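Side-chain contacts in TetR/AcrR family transcriptional regulator (Bradyrhizobium diazoefficiens, PDB 6G8G), which probably represses transcription as a DNA-binding dimer of the TetR family and binds the flavonoid genistein, which is likely to act as its inducer: residues 77-80 and 81-84; 134-137 and 138-142; 97-100 and 101-105; 205-208 and 209-213; 198-201 and 202-206. All coordinates share one frame; numbering follows the deposited sequence.

Contact 1 (77-80 and 81-84); sequences CESL and QRDL
This is a local helix contact near the C-terminal end of helix 65-82, where the R82 side chain doubles back over E78 and S79, one turn earlier. CG of R82 stands anti to its carbonyl carbon (chi1 -60°), and this brings CG to 3.3 Å from E78 O. A further bend at chi3 swings the guanidinium back, with S79 CA over one face, displaced toward the rim, and R82 NH2 3.8 Å from S79 CA. No salt bridge to E78 results, since E78 OE1 and R82 NH2 are 5.6 Å apart. In TetR-family regulators the helix at this place joins the DNA-binding headpiece to the ligand-binding core, and here its backbone bonding changes along the final turn. Q81 N reaches C77 O at 3.1 Å with an N-H...O angle of 155°, a regular i to i+4 bond. R82 N is shared between E78 O at 3.3 Å and, weakly, S79 O at 3.1 Å, whereas D83 N makes a weak i to i+3 bond to L80 O. Next to the regular bond, Q81 CG lies 3.2 Å from C77 O. The Q81 chain bends at chi2, and its NE2 donates to T142 OG1 on helix 139-155.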
# COMPACT_ATOMS: atom_id res chain seq x y z
N CYS A 77 9.80 5.51 -14.43
CA CYS A 77 8.38 5.69 -14.58
C CYS A 77 7.92 5.73 -16.03
O CYS A 77 6.90 5.12 -16.33
CB CYS A 77 7.91 6.91 -13.81
SG CYS A 77 8.02 6.71 -12.02
N GLU A 78 8.63 6.41 -16.96
CA GLU A 78 8.19 6.42 -18.39
C GLU A 78 8.17 5.00 -18.89
O GLU A 78 7.31 4.62 -19.69
CB GLU A 78 9.04 7.27 -19.35
CG GLU A 78 9.43 8.67 -18.83
CD GLU A 78 9.39 9.84 -19.86
OE1 GLU A 78 10.29 9.87 -20.73
OE2 GLU A 78 8.56 10.79 -19.74
N SER A 79 9.12 4.21 -18.44
CA SER A 79 9.29 2.83 -18.91
C SER A 79 8.13 1.94 -18.48
O SER A 79 7.51 1.29 -19.32
CB SER A 79 10.61 2.29 -18.36
OG SER A 79 10.91 1.03 -18.92
N LEU A 80 7.82 1.96 -17.19
CA LEU A 80 6.62 1.25 -16.64
C LEU A 80 5.32 1.66 -17.32
O LEU A 80 4.48 0.83 -17.63
CB LEU A 80 6.52 1.41 -15.11
CG LEU A 80 7.68 0.68 -14.40
CD1 LEU A 80 7.91 1.17 -12.96
CD2 LEU A 80 7.46 -0.83 -14.44
N GLN A 81 5.21 2.93 -17.67
CA GLN A 81 4.02 3.41 -18.38
C GLN A 81 3.83 2.86 -19.80
O GLN A 81 2.70 2.73 -20.26
CB GLN A 81 4.03 4.93 -18.40
CG GLN A 81 3.77 5.54 -17.04
CD GLN A 81 2.31 5.42 -16.66
OE1 GLN A 81 1.42 5.81 -17.43
NE2 GLN A 81 2.06 4.84 -15.49
N ARG A 82 4.93 2.53 -20.48
CA ARG A 82 4.84 1.96 -21.82
C ARG A 82 4.42 0.50 -21.82
O ARG A 82 3.89 0.01 -22.80
CB ARG A 82 6.16 2.11 -22.57
CG ARG A 82 6.63 3.54 -22.77
CD ARG A 82 7.78 3.69 -23.78
NE ARG A 82 8.90 4.34 -23.08
CZ ARG A 82 10.00 3.72 -22.65
NH1 ARG A 82 10.21 2.41 -22.86
NH2 ARG A 82 10.93 4.41 -21.98
N ASP A 83 4.65 -0.18 -20.72
CA ASP A 83 4.14 -1.53 -20.57
C ASP A 83 2.63 -1.59 -20.33
O ASP A 83 2.07 -2.67 -20.12
CB ASP A 83 4.86 -2.26 -19.41
CG ASP A 83 6.39 -2.30 -19.58
OD1 ASP A 83 6.89 -1.96 -20.69
OD2 ASP A 83 7.07 -2.67 -18.60
N LEU A 84 1.98 -0.45 -20.25
CA LEU A 84 0.54 -0.49 -19.99
C LEU A 84 -0.13 -0.33 -21.32
O LEU A 84 0.32 0.49 -22.10
CB LEU A 84 0.09 0.61 -18.99
CG LEU A 84 -0.09 0.37 -17.47
CD1 LEU A 84 0.90 -0.64 -16.93
CD2 LEU A 84 -0.01 1.65 -16.66

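Contact 2 (134-137 and 138-142); sequences FYES and GPEAT
Y135 spreads its ring beside P139 and E140 at the break between helix 128-137 and helix 139-155, a helix-helix junction in which G138 leaves helical geometry and occupies the N-cap position of the next helix. Because CG of Y135 is anti to the backbone N (chi1 179°), the ring swings forward along the chain: its CE1 comes 3.9 Å from P139 CB, and E140 N lies over one ring face. The E140 carboxylate comes to the CE2 side of the ring, across from the CE1 side met by P139, with OE1 3.4 Å from Y135 CE2 and the two planes 73° apart. P139 has no N-H to give, and the backbone bonding skips it. G138 N donates to F134 O at 3.0 Å, and E140 N then reaches back five residues to Y135 O, 2.9 Å away and nearly straight at 170°. P139 also fills the corner toward F134, one ring face of which takes P139 CD at 4.2 Å from F134 CE2. This junction borders the dimer interface: Y135 OH is hydrogen-bonded to E178 of the second subunit, and P139, whose side chain is about 6 Å from a bound genistein, packs on L181 of that subunit. Replacing Y135 by an alanine would probably leave E178 of the second subunit without its hydroxyl partner and uncover P139 and E140 on this side. Beyond the ring, the carboxylates of E136 and E140 point the same way side by side, E136 OE2 4.0 Å from E140 OE2, each with a long, weak ion pair to an arginine, R132 and R144 respectively.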
# COMPACT_ATOMS: atom_id res chain seq x y z
N PHE A 134 7.92 11.17 -8.02
CA PHE A 134 7.68 9.78 -8.25
C PHE A 134 6.19 9.48 -8.32
O PHE A 134 5.70 8.86 -9.27
CB PHE A 134 8.33 8.91 -7.17
CG PHE A 134 7.85 7.50 -7.20
CD1 PHE A 134 8.33 6.61 -8.14
CD2 PHE A 134 6.85 7.09 -6.35
CE1 PHE A 134 7.87 5.32 -8.20
CE2 PHE A 134 6.40 5.79 -6.40
CZ PHE A 134 6.90 4.92 -7.32
N TYR A 135 5.45 9.96 -7.32
CA TYR A 135 4.02 9.75 -7.30
C TYR A 135 3.33 10.21 -8.59
O TYR A 135 2.54 9.47 -9.15
CB TYR A 135 3.37 10.42 -6.10
CG TYR A 135 1.87 10.22 -6.09
CD1 TYR A 135 1.31 9.00 -5.74
CD2 TYR A 135 1.03 11.24 -6.50
CE1 TYR A 135 -0.05 8.82 -5.78
CE2 TYR A 135 -0.33 11.07 -6.56
CZ TYR A 135 -0.87 9.86 -6.19
OH TYR A 135 -2.25 9.76 -6.28
N GLU A 136 3.65 11.42 -9.05
CA GLU A 136 2.98 12.00 -10.22
C GLU A 136 3.41 11.39 -11.53
O GLU A 136 2.65 11.38 -12.50
CB GLU A 136 3.15 13.52 -10.28
CG GLU A 136 2.56 14.21 -9.04
CD GLU A 136 2.30 15.71 -9.19
OE1 GLU A 136 2.98 16.35 -10.04
OE2 GLU A 136 1.42 16.22 -8.44
N SER A 137 4.61 10.84 -11.57
CA SER A 137 5.14 10.22 -12.79
C SER A 137 4.71 8.77 -12.95
O SER A 137 4.74 8.25 -14.04
CB SER A 137 6.66 10.27 -12.75
OG SER A 137 7.10 11.60 -12.60
N GLY A 138 4.41 8.11 -11.84
CA GLY A 138 4.05 6.68 -11.85
C GLY A 138 2.57 6.44 -11.55
O GLY A 138 1.72 6.52 -12.41
N PRO A 139 2.25 6.19 -10.29
CA PRO A 139 0.90 5.94 -9.85
C PRO A 139 -0.13 6.93 -10.39
O PRO A 139 -1.16 6.51 -10.92
CB PRO A 139 1.01 6.10 -8.34
CG PRO A 139 2.38 5.67 -8.03
CD PRO A 139 3.23 6.09 -9.19
N GLU A 140 0.12 8.23 -10.25
CA GLU A 140 -0.88 9.18 -10.71
C GLU A 140 -0.98 9.13 -12.22
O GLU A 140 -2.04 9.35 -12.79
CB GLU A 140 -0.60 10.60 -10.23
CG GLU A 140 -1.83 11.47 -10.34
CD GLU A 140 -1.70 12.82 -9.67
OE1 GLU A 140 -2.30 13.02 -8.56
OE2 GLU A 140 -1.03 13.69 -10.27
N ALA A 141 0.12 8.84 -12.89
CA ALA A 141 0.10 8.75 -14.35
C ALA A 141 -0.79 7.61 -14.80
O ALA A 141 -1.55 7.75 -15.77
CB ALA A 141 1.49 8.56 -14.90
N THR A 142 -0.69 6.50 -14.11
CA THR A 142 -1.56 5.38 -14.38
C THR A 142 -3.02 5.76 -14.23
O THR A 142 -3.87 5.44 -15.06
CB THR A 142 -1.26 4.21 -13.43
OG1 THR A 142 0.08 3.77 -13.65
CG2 THR A 142 -2.19 3.06 -13.70

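Contact 3 (97-100 and 101-105); sequences LRDF and ARQYL
R102 reaches back along helix 93-109 over R98 and D99, while A101 and F100 fill the buried side of the same turn. The R102 chain sets out with CG anti to the backbone N (chi1 -165°) and bends at chi3, which places R98 O above one face of its guanidinium. NH2 of R102 lies 3.5 Å from R98 CG. NH1 of R102 has D99 OD1 at the guanidinium edge and in its plane, a long salt bridge of 3.8 Å. The stronger partner of R102 is E196, which takes NE in a salt bridge. A leucine in place of R102 would probably leave E196 without its salt-bridge mate and D99 without this nearby positive charge. A101 CB sits 3.3 Å from L97 O, and A101 N donates to that same L97 O at 2.8 Å and 172°. F100 CB leaves the backbone pointing away from 101-105, and its ring lies obliquely near A101 N, with F100 CG 3.9 Å from that nitrogen, while its carbonyl O accepts Y104 N at 2.9 Å. Both bonds are regular i to i+4 helix bonds. Around this turn, helix 139-155 meets F100 through T142 and L146, helix 164-176 meets A101 through F171, and helix 192-210 lays I199 against A101 and R102.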
# COMPACT_ATOMS: atom_id res chain seq x y z
N LEU A 97 -10.82 -3.17 -20.00
CA LEU A 97 -10.50 -2.97 -18.61
C LEU A 97 -9.75 -4.17 -18.08
O LEU A 97 -8.82 -4.04 -17.29
CB LEU A 97 -11.77 -2.74 -17.80
CG LEU A 97 -12.46 -1.42 -18.10
CD1 LEU A 97 -13.84 -1.36 -17.49
CD2 LEU A 97 -11.65 -0.23 -17.61
N ARG A 98 -10.19 -5.35 -18.49
CA ARG A 98 -9.64 -6.56 -17.97
C ARG A 98 -8.19 -6.57 -18.37
O ARG A 98 -7.32 -6.90 -17.57
CB ARG A 98 -10.43 -7.76 -18.49
CG ARG A 98 -9.89 -9.09 -18.01
CD ARG A 98 -10.71 -10.33 -18.41
NE ARG A 98 -12.08 -10.26 -17.95
CZ ARG A 98 -13.14 -10.07 -18.72
NH1 ARG A 98 -13.02 -9.93 -20.05
NH2 ARG A 98 -14.34 -10.03 -18.15
N ASP A 99 -7.91 -6.14 -19.58
CA ASP A 99 -6.52 -6.16 -20.07
C ASP A 99 -5.65 -5.11 -19.32
O ASP A 99 -4.52 -5.37 -18.94
CB ASP A 99 -6.51 -5.96 -21.58
CG ASP A 99 -5.09 -5.99 -22.17
OD1 ASP A 99 -4.26 -6.83 -21.74
OD2 ASP A 99 -4.79 -5.15 -23.06
N PHE A 100 -6.21 -3.95 -19.09
CA PHE A 100 -5.49 -2.91 -18.39
C PHE A 100 -5.19 -3.37 -16.97
O PHE A 100 -4.07 -3.25 -16.48
CB PHE A 100 -6.33 -1.63 -18.39
CG PHE A 100 -5.60 -0.43 -17.86
CD1 PHE A 100 -4.85 0.37 -18.71
CD2 PHE A 100 -5.64 -0.11 -16.52
CE1 PHE A 100 -4.16 1.47 -18.24
CE2 PHE A 100 -4.96 1.00 -16.05
CZ PHE A 100 -4.21 1.79 -16.90
N ALA A 101 -6.21 -3.92 -16.32
CA ALA A 101 -6.02 -4.45 -14.99
C ALA A 101 -4.92 -5.48 -14.98
O ALA A 101 -4.05 -5.44 -14.12
CB ALA A 101 -7.31 -5.07 -14.50
N ARG A 102 -4.94 -6.41 -15.92
CA ARG A 102 -3.93 -7.46 -15.91
C ARG A 102 -2.54 -6.88 -15.97
O ARG A 102 -1.68 -7.31 -15.25
CB ARG A 102 -4.17 -8.44 -17.06
CG ARG A 102 -3.40 -9.75 -16.92
CD ARG A 102 -3.68 -10.74 -18.06
NE ARG A 102 -5.09 -11.20 -18.14
CZ ARG A 102 -6.03 -10.73 -18.97
NH1 ARG A 102 -5.77 -9.74 -19.83
NH2 ARG A 102 -7.24 -11.23 -18.94
N GLN A 103 -2.32 -5.87 -16.79
CA GLN A 103 -0.95 -5.33 -16.92
C GLN A 103 -0.59 -4.57 -15.67
O GLN A 103 0.54 -4.62 -15.23
CB GLN A 103 -0.79 -4.45 -18.17
CG GLN A 103 -0.98 -5.16 -19.53
CD GLN A 103 -0.43 -6.57 -19.59
OE1 GLN A 103 -1.16 -7.53 -19.89
NE2 GLN A 103 0.86 -6.72 -19.28
N TYR A 104 -1.57 -3.91 -15.07
CA TYR A 104 -1.38 -3.15 -13.82
C TYR A 104 -0.92 -4.04 -12.68
O TYR A 104 0.04 -3.73 -11.98
CB TYR A 104 -2.69 -2.52 -13.43
CG TYR A 104 -2.68 -1.71 -12.20
CD1 TYR A 104 -1.81 -0.65 -12.06
CD2 TYR A 104 -3.54 -1.98 -11.18
CE1 TYR A 104 -1.81 0.13 -10.92
CE2 TYR A 104 -3.55 -1.22 -10.02
CZ TYR A 104 -2.69 -0.16 -9.90
OH TYR A 104 -2.67 0.56 -8.73
N LEU A 105 -1.55 -5.19 -12.51
CA LEU A 105 -1.14 -6.08 -11.47
C LEU A 105 0.20 -6.71 -11.73
O LEU A 105 0.89 -7.06 -10.78
CB LEU A 105 -2.17 -7.19 -11.25
CG LEU A 105 -3.51 -6.67 -10.75
CD1 LEU A 105 -4.42 -7.84 -10.47
CD2 LEU A 105 -3.39 -5.82 -9.49

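Contact 4 (205-208 and 209-213); sequences FFLK and ACQPR
CG of F206 is anti to its backbone N (chi1 -178°), and SG of C210 is anti to its carbonyl carbon (chi1 -62°); together these torsions set the sulfur over the phenyl ring one turn back. The result is a Cys sulfur-aromatic contact in the last turn of helix 192-210. C210 SG is 4.2 Å from the F206 ring centroid and 21° off the ring normal, so it sits over the face, with an offset that brings F206 CE1 to 4.0 Å from the sulfur. The same turn meets the dimer mate, as expected for a TetR-family C-terminal helix: F206 and C210 pack on F205 of the second subunit, A209 on its equivalent A209, and K208 NZ bonds to E160 O there. Backbone bonding weakens and then recovers at the helix end. A209 N donates to F205 O at 3.1 Å, C210 N is divided between two weak bonds, to F206 O and L207 O, and Q211 N closes on L207 O at 2.9 Å. Q211 is the first residue to leave helical geometry, yet its extended chain still lies back along L207: Q211 CB is 3.3 Å from L207 O, and Q211 OE1 is 3.6 Å from L207 CB.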
# COMPACT_ATOMS: atom_id res chain seq x y z
N PHE A 205 -17.51 -5.63 -9.81
CA PHE A 205 -18.00 -4.67 -8.85
C PHE A 205 -18.02 -3.27 -9.43
O PHE A 205 -18.98 -2.52 -9.28
CB PHE A 205 -17.10 -4.70 -7.62
CG PHE A 205 -17.65 -3.95 -6.44
CD1 PHE A 205 -17.49 -2.60 -6.31
CD2 PHE A 205 -18.33 -4.63 -5.43
CE1 PHE A 205 -18.00 -1.92 -5.22
CE2 PHE A 205 -18.83 -3.96 -4.32
CZ PHE A 205 -18.66 -2.61 -4.21
N PHE A 206 -16.92 -2.90 -10.07
CA PHE A 206 -16.83 -1.62 -10.73
C PHE A 206 -17.97 -1.41 -11.70
O PHE A 206 -18.55 -0.32 -11.77
CB PHE A 206 -15.54 -1.55 -11.49
CG PHE A 206 -15.34 -0.24 -12.15
CD1 PHE A 206 -15.02 0.86 -11.41
CD2 PHE A 206 -15.50 -0.11 -13.50
CE1 PHE A 206 -14.85 2.08 -12.00
CE2 PHE A 206 -15.33 1.11 -14.10
CZ PHE A 206 -15.00 2.21 -13.34
N LEU A 207 -18.31 -2.46 -12.44
CA LEU A 207 -19.39 -2.37 -13.41
C LEU A 207 -20.78 -2.34 -12.72
O LEU A 207 -21.65 -1.62 -13.16
CB LEU A 207 -19.30 -3.51 -14.43
CG LEU A 207 -18.07 -3.55 -15.34
CD1 LEU A 207 -18.04 -4.79 -16.21
CD2 LEU A 207 -18.01 -2.31 -16.22
N LYS A 208 -20.98 -3.13 -11.66
CA LYS A 208 -22.22 -3.02 -10.86
C LYS A 208 -22.44 -1.56 -10.49
O LYS A 208 -23.51 -1.04 -10.68
CB LYS A 208 -22.21 -3.89 -9.60
CG LYS A 208 -23.05 -5.16 -9.69
CD LYS A 208 -22.75 -6.09 -8.49
CE LYS A 208 -23.45 -5.65 -7.19
NZ LYS A 208 -24.00 -6.70 -6.26
N ALA A 209 -21.42 -0.85 -10.07
CA ALA A 209 -21.62 0.55 -9.70
C ALA A 209 -21.74 1.55 -10.87
O ALA A 209 -22.31 2.61 -10.67
CB ALA A 209 -20.50 0.99 -8.80
N CYS A 210 -21.15 1.30 -12.05
CA CYS A 210 -21.06 2.32 -13.10
C CYS A 210 -21.80 2.04 -14.39
O CYS A 210 -21.95 2.96 -15.21
CB CYS A 210 -19.61 2.58 -13.47
SG CYS A 210 -18.65 3.20 -12.09
N GLN A 211 -22.25 0.80 -14.60
CA GLN A 211 -23.05 0.50 -15.78
C GLN A 211 -24.42 1.05 -15.57
O GLN A 211 -24.96 0.94 -14.47
CB GLN A 211 -23.18 -0.99 -16.02
CG GLN A 211 -22.20 -1.49 -17.06
CD GLN A 211 -22.17 -3.00 -17.15
OE1 GLN A 211 -22.47 -3.72 -16.19
NE2 GLN A 211 -21.81 -3.49 -18.32
N PRO A 212 -25.00 1.65 -16.63
CA PRO A 212 -26.40 2.07 -16.53
C PRO A 212 -27.31 0.84 -16.36
O PRO A 212 -27.10 -0.18 -17.03
CB PRO A 212 -26.63 2.80 -17.86
CG PRO A 212 -25.27 3.11 -18.40
CD PRO A 212 -24.42 1.97 -17.94
N ARG A 213 -28.30 0.94 -15.47
CA ARG A 213 -29.01 -0.23 -14.90
C ARG A 213 -28.03 -1.33 -14.38
O ARG A 213 -28.27 -2.01 -13.36
CB ARG A 213 -29.95 -0.84 -15.93
CG ARG A 213 -30.81 0.13 -16.71
CD ARG A 213 -31.43 -0.58 -17.91
NE ARG A 213 -30.54 -1.59 -18.52
CZ ARG A 213 -29.64 -1.38 -19.50
NH1 ARG A 213 -29.48 -0.18 -20.06
NH2 ARG A 213 -28.90 -2.40 -19.94

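Contact 5 (198-201 and 202-206); sequences EIEA and GLKFF
In the middle of helix 192-210, a helix that packs against the second subunit, the E200 carboxylate and the K204 chain cross obliquely one turn apart. E200 has CG anti to its backbone N (chi1 -174°) and bends at chi2, and this curls the carboxylate toward K204. E200 OE2 touches the aliphatic end of the lysine first, 3.3 Å from K204 CE, while K204 NZ stays 4.1 Å from the same E200 OE2, beyond a salt bridge. K204 itself bends at chi3, and its CB lies 3.2 Å from E200 O. That carbonyl also accepts K204 N at 2.9 Å, so the pair is joined through the backbone as well. On the core side, L203 CB sits 3.3 Å from I199 O, the acceptor of L203 N, and the side chains of I199 and L203 run on to helix 93-109. A201, by contrast, packs on E166 of the second subunit, and its carbonyl O takes F205 N at 3.3 Å. The second carboxylate oxygen, E200 OE1, forms a salt bridge with R98 of helix 93-109. With the arginine on one oxygen and the lysine ammonium near the other, E200 is probably stabilised in its charged form, and the stronger of its two attractions runs between helices.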
# COMPACT_ATOMS: atom_id res chain seq x y z
N GLU A 198 -8.92 -12.22 -9.20
CA GLU A 198 -8.76 -10.90 -8.56
C GLU A 198 -9.33 -9.80 -9.42
O GLU A 198 -10.06 -8.91 -8.95
CB GLU A 198 -7.30 -10.60 -8.27
CG GLU A 198 -6.67 -11.53 -7.23
CD GLU A 198 -7.37 -11.51 -5.87
OE1 GLU A 198 -7.70 -10.42 -5.42
OE2 GLU A 198 -7.59 -12.58 -5.26
N ILE A 199 -9.03 -9.90 -10.70
CA ILE A 199 -9.48 -8.91 -11.66
C ILE A 199 -10.96 -9.00 -11.88
O ILE A 199 -11.62 -7.99 -11.94
CB ILE A 199 -8.80 -9.13 -13.01
CG1 ILE A 199 -7.33 -8.78 -12.90
CG2 ILE A 199 -9.45 -8.27 -14.08
CD1 ILE A 199 -6.54 -9.20 -14.11
N GLU A 200 -11.47 -10.22 -12.03
CA GLU A 200 -12.85 -10.41 -12.36
C GLU A 200 -13.71 -9.87 -11.22
O GLU A 200 -14.74 -9.25 -11.45
CB GLU A 200 -13.15 -11.87 -12.68
CG GLU A 200 -14.57 -12.12 -13.18
CD GLU A 200 -14.96 -11.18 -14.32
OE1 GLU A 200 -14.16 -11.08 -15.30
OE2 GLU A 200 -16.06 -10.55 -14.23
N ALA A 201 -13.27 -10.09 -9.98
CA ALA A 201 -14.00 -9.62 -8.81
C ALA A 201 -14.09 -8.09 -8.77
O ALA A 201 -15.16 -7.53 -8.52
CB ALA A 201 -13.36 -10.14 -7.54
N GLY A 202 -12.95 -7.43 -9.03
CA GLY A 202 -12.87 -5.97 -9.03
C GLY A 202 -13.66 -5.31 -10.14
O GLY A 202 -14.36 -4.32 -9.94
N LEU A 203 -13.59 -5.92 -11.31
CA LEU A 203 -14.29 -5.44 -12.46
C LEU A 203 -15.78 -5.62 -12.32
O LEU A 203 -16.54 -4.74 -12.67
CB LEU A 203 -13.82 -6.23 -13.66
CG LEU A 203 -14.55 -5.98 -14.96
CD1 LEU A 203 -14.44 -4.51 -15.32
CD2 LEU A 203 -13.95 -6.85 -16.05
N LYS A 204 -16.19 -6.79 -11.85
CA LYS A 204 -17.61 -7.09 -11.71
C LYS A 204 -18.22 -5.99 -10.86
O LYS A 204 -19.29 -5.47 -11.16
CB LYS A 204 -17.80 -8.45 -11.04
CG LYS A 204 -19.02 -9.21 -11.51
CD LYS A 204 -19.06 -10.66 -11.03
CE LYS A 204 -18.49 -11.51 -12.18
NZ LYS A 204 -18.51 -12.97 -11.97
N PHE A 205 -17.51 -5.63 -9.81
CA PHE A 205 -18.00 -4.67 -8.85
C PHE A 205 -18.02 -3.27 -9.43
O PHE A 205 -18.98 -2.52 -9.28
CB PHE A 205 -17.10 -4.70 -7.62
CG PHE A 205 -17.65 -3.95 -6.44
CD1 PHE A 205 -17.49 -2.60 -6.31
CD2 PHE A 205 -18.33 -4.63 -5.43
CE1 PHE A 205 -18.00 -1.92 -5.22
CE2 PHE A 205 -18.83 -3.96 -4.32
CZ PHE A 205 -18.66 -2.61 -4.21
N PHE A 206 -16.92 -2.90 -10.07
CA PHE A 206 -16.83 -1.62 -10.73
C PHE A 206 -17.97 -1.41 -11.70
O PHE A 206 -18.55 -0.32 -11.77
CB PHE A 206 -15.54 -1.55 -11.49
CG PHE A 206 -15.34 -0.24 -12.15
CD1 PHE A 206 -15.02 0.86 -11.41
CD2 PHE A 206 -15.50 -0.11 -13.50
CE1 PHE A 206 -14.85 2.08 -12.00
CE2 PHE A 206 -15.33 1.11 -14.10
CZ PHE A 206 -15.00 2.21 -13.34

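How the contacts relate
All five contacts are local: each joins neighbouring residues of one continuous stretch, so none closes a long loop and none nests in or crosses another. From the N terminus the order is 1, 3, 2, 5, 4. Contact 1 ends helix 65-82; D83 then packs on Q103, and L84 on F100, in contact 3 of helix 93-109. Contact 2, the junction of helices 128-137 and 139-155, meets contact 1 through S137 on C77 and through T142, which packs on L84 and also on F100 and Y104 of contact 3. Contact 3 in turn touches contact 5, where I199 CD1 lies 3.6 Å from R102 CA. Contacts 5 and 4 share F205 and F206 on helix 192-210, and contacts 2, 4 and 5 all reach the second subunit.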